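Local structure of shikimate kinase (3VAA) at residues G32-G37 with R142-G147. The protein probably catalyses the magnesium-dependent transfer of phosphate from ATP to the 3-hydroxyl group of shikimate, the fifth step of the pathway to chorismate. Residues are numbered along the deposited sequence; the frame is centred on the assembly and turned at random.
Sequences GYMGAG and RPILQG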
ATOM      1  N   GLY A  32       3.559   0.952   0.701  1.00 20.72           N
ATOM      2  CA  GLY A  32       4.036   2.065  -0.106  1.00 21.88           C
ATOM      3  C   GLY A  32       3.076   3.230  -0.042  1.00 21.32           C
ATOM      4  O   GLY A  32       2.019   3.146   0.576  1.00 20.28           O
ATOM      5  N   TYR A  33       3.447   4.325  -0.702  1.00 19.80           N
ATOM      6  CA  TYR A  33       2.668   5.547  -0.631  1.00 21.29           C
ATOM      7  C   TYR A  33       1.480   5.523  -1.566  1.00 22.45           C
ATOM      8  O   TYR A  33       1.414   4.680  -2.463  1.00 22.93           O
ATOM      9  CB  TYR A  33       3.596   6.724  -0.995  1.00 22.24           C
ATOM     10  CG  TYR A  33       3.105   8.100  -0.619  1.00 23.32           C
ATOM     11  CD1 TYR A  33       2.815   8.432   0.705  1.00 25.67           C
ATOM     12  CD2 TYR A  33       2.966   9.097  -1.587  1.00 25.47           C
ATOM     13  CE1 TYR A  33       2.373   9.698   1.044  1.00 26.52           C
ATOM     14  CE2 TYR A  33       2.545  10.372  -1.249  1.00 23.73           C
ATOM     15  CZ  TYR A  33       2.243  10.667   0.064  1.00 24.73           C
ATOM     16  OH  TYR A  33       1.822  11.938   0.367  1.00 26.93           O
ATOM     17  N   MET A  34       0.530   6.424  -1.343  1.00 22.92           N
ATOM     18  CA  MET A  34      -0.569   6.590  -2.290  1.00 24.64           C
ATOM     19  C   MET A  34       0.026   6.877  -3.667  1.00 25.58           C
ATOM     20  O   MET A  34       0.999   7.648  -3.805  1.00 23.25           O
ATOM     21  CB  MET A  34      -1.507   7.742  -1.894  1.00 26.21           C
ATOM     22  CG  MET A  34      -0.849   9.090  -1.750  1.00 29.44           C
ATOM     23  SD  MET A  34      -2.068  10.390  -1.484  1.00 36.74           S
ATOM     24  CE  MET A  34      -1.042  11.809  -1.185  1.00 33.27           C
ATOM     25  N   GLY A  35      -0.552   6.247  -4.686  1.00 26.00           N
ATOM     26  CA  GLY A  35      -0.088   6.416  -6.046  1.00 26.56           C
ATOM     27  C   GLY A  35       0.951   5.414  -6.477  1.00 27.34           C
ATOM     28  O   GLY A  35       1.249   5.329  -7.663  1.00 28.91           O
ATOM     29  N   ALA A  36       1.501   4.646  -5.528  1.00 24.77           N
ATOM     30  CA  ALA A  36       2.565   3.666  -5.846  1.00 23.43           C
ATOM     31  C   ALA A  36       2.106   2.501  -6.710  1.00 23.53           C
ATOM     32  O   ALA A  36       2.910   1.899  -7.399  1.00 26.25           O
ATOM     33  CB  ALA A  36       3.212   3.140  -4.566  1.00 23.45           C
ATOM     34  N   GLY A  37       0.818   2.196  -6.677  1.00 22.58           N
ATOM     35  CA  GLY A  37       0.262   1.082  -7.451  1.00 25.10           C
ATOM     36  C   GLY A  37      -0.109  -0.157  -6.660  1.00 23.02           C
ATOM     37  O   GLY A  37      -0.216  -1.238  -7.228  1.00 23.91           O
ATOM     38  N   ARG A 142      -7.726  12.522  -4.261  1.00 38.48           N
ATOM     39  CA  ARG A 142      -6.825  12.693  -3.105  1.00 39.54           C
ATOM     40  C   ARG A 142      -7.009  14.080  -2.509  1.00 39.88           C
ATOM     41  O   ARG A 142      -6.273  15.008  -2.864  1.00 39.40           O
ATOM     42  CB  ARG A 142      -5.359  12.524  -3.562  1.00 38.85           C
ATOM     43  CG  ARG A 142      -5.061  11.230  -4.305  1.00 41.12           C
ATOM     44  CD  ARG A 142      -5.207  10.006  -3.409  1.00 41.24           C
ATOM     45  NE  ARG A 142      -4.761   8.791  -4.099  1.00 41.92           N
ATOM     46  CZ  ARG A 142      -4.722   7.585  -3.541  1.00 42.50           C
ATOM     47  NH1 ARG A 142      -5.105   7.415  -2.276  1.00 44.54           N
ATOM     48  NH2 ARG A 142      -4.289   6.540  -4.248  1.00 40.91           N
ATOM     49  N   PRO A 143      -7.997  14.239  -1.613  1.00 40.82           N
ATOM     50  CA  PRO A 143      -8.302  15.544  -1.008  1.00 40.98           C
ATOM     51  C   PRO A 143      -7.134  16.247  -0.312  1.00 39.88           C
ATOM     52  O   PRO A 143      -7.040  17.479  -0.370  1.00 39.46           O
ATOM     53  CB  PRO A 143      -9.403  15.208   0.011  1.00 42.04           C
ATOM     54  CG  PRO A 143      -9.286  13.756   0.250  1.00 41.39           C
ATOM     55  CD  PRO A 143      -8.867  13.182  -1.060  1.00 42.06           C
ATOM     56  N   ILE A 144      -6.248  15.488   0.332  1.00 37.48           N
ATOM     57  CA  ILE A 144      -5.100  16.090   1.011  1.00 37.15           C
ATOM     58  C   ILE A 144      -4.215  16.928   0.054  1.00 36.88           C
ATOM     59  O   ILE A 144      -3.510  17.836   0.499  1.00 37.39           O
ATOM     60  CB  ILE A 144      -4.238  15.000   1.733  1.00 36.53           C
ATOM     61  CG1 ILE A 144      -3.393  15.613   2.854  1.00 39.45           C
ATOM     62  CG2 ILE A 144      -3.373  14.226   0.745  1.00 36.92           C
ATOM     63  CD1 ILE A 144      -2.622  14.566   3.674  1.00 44.23           C
ATOM     64  N   LEU A 145      -4.260  16.637  -1.248  1.00 35.29           N
ATOM     65  CA  LEU A 145      -3.426  17.366  -2.241  1.00 35.57           C
ATOM     66  C   LEU A 145      -4.124  18.568  -2.883  1.00 37.31           C
ATOM     67  O   LEU A 145      -3.507  19.324  -3.642  1.00 36.84           O
ATOM     68  CB  LEU A 145      -3.002  16.421  -3.365  1.00 34.13           C
ATOM     69  CG  LEU A 145      -2.296  15.140  -2.931  1.00 32.92           C
ATOM     70  CD1 LEU A 145      -1.924  14.308  -4.156  1.00 34.81           C
ATOM     71  CD2 LEU A 145      -1.056  15.474  -2.102  1.00 34.35           C
ATOM     72  N   GLN A 146      -5.402  18.749  -2.574  1.00 39.16           N
ATOM     73  CA  GLN A 146      -6.190  19.797  -3.199  1.00 40.73           C
ATOM     74  C   GLN A 146      -5.505  21.173  -3.094  1.00 41.19           C
ATOM     75  O   GLN A 146      -5.035  21.571  -2.030  1.00 41.00           O
ATOM     76  CB  GLN A 146      -7.598  19.787  -2.600  1.00 42.86           C
ATOM     77  CG  GLN A 146      -8.676  20.394  -3.474  1.00 48.99           C
ATOM     78  CD  GLN A 146     -10.020  19.686  -3.281  1.00 54.43           C
ATOM     79  OE1 GLN A 146     -10.075  18.447  -3.165  1.00 55.10           O
ATOM     80  NE2 GLN A 146     -11.098  20.450  -3.277  1.00 56.34           N
ATOM     81  N   GLY A 147      -5.397  21.868  -4.223  1.00 41.21           N
ATOM     82  CA  GLY A 147      -4.777  23.192  -4.240  1.00 43.31           C
ATOM     83  C   GLY A 147      -3.266  23.197  -4.436  1.00 42.70           C
ATOM     84  O   GLY A 147      -2.686  24.249  -4.698  1.00 44.72           O
TER
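Met-34 and Arg-142 lie alongside each other and run in opposite directions, so that the base of the methionine meets the head of the arginine, and its sulfur the middle of the arginine chain. CB of Met-34 sits over the centre of one face of the Arg-142 guanidinium, 3.6 Å from CZ, while Met-34 SD reaches back to Arg-142 CD at 3.7 Å. Beyond CG the methionine is fully extended (chi2 173°, chi3 174°), which carries its methyl past the arginine to the short 3-10 turn at 143-145. There Met-34 CE meets Leu-145 CD2 tip to tip at 3.8 Å and Ile-144 CG2 at 3.9 Å. A long, unbranched, flexible thioether suits this place: it can lie along the arginine's methylenes and still end among branched apolar groups.

Behind this first shell, Leu-135 of helix 128-137 touches Met-34, Arg-142 and Leu-145 alike, and Leu-145 also packs on Phe-156. Met-34 itself is presented by a type II turn from Tyr-33 to Ala-36, closed by a hydrogen bond from Ala-36 N to Tyr-33 O (3.1 Å); glycine at position 35 readily takes up the positive phi (91°) of its third residue. NH1 of Arg-134 makes a hydrogen bond to Gly-35 O. The loop is the P-loop of a nucleoside monophosphate kinase-like fold, joining strand 27-31 to helix 38-49.

No hydrogen bond crosses between the segments. What this contact gives the guanidinium is one carbon, Met-34 CB, laid against a face; none of its N-H groups bonds to residues 32-37, which is consistent with the predicted ATP-binding role of Arg-142.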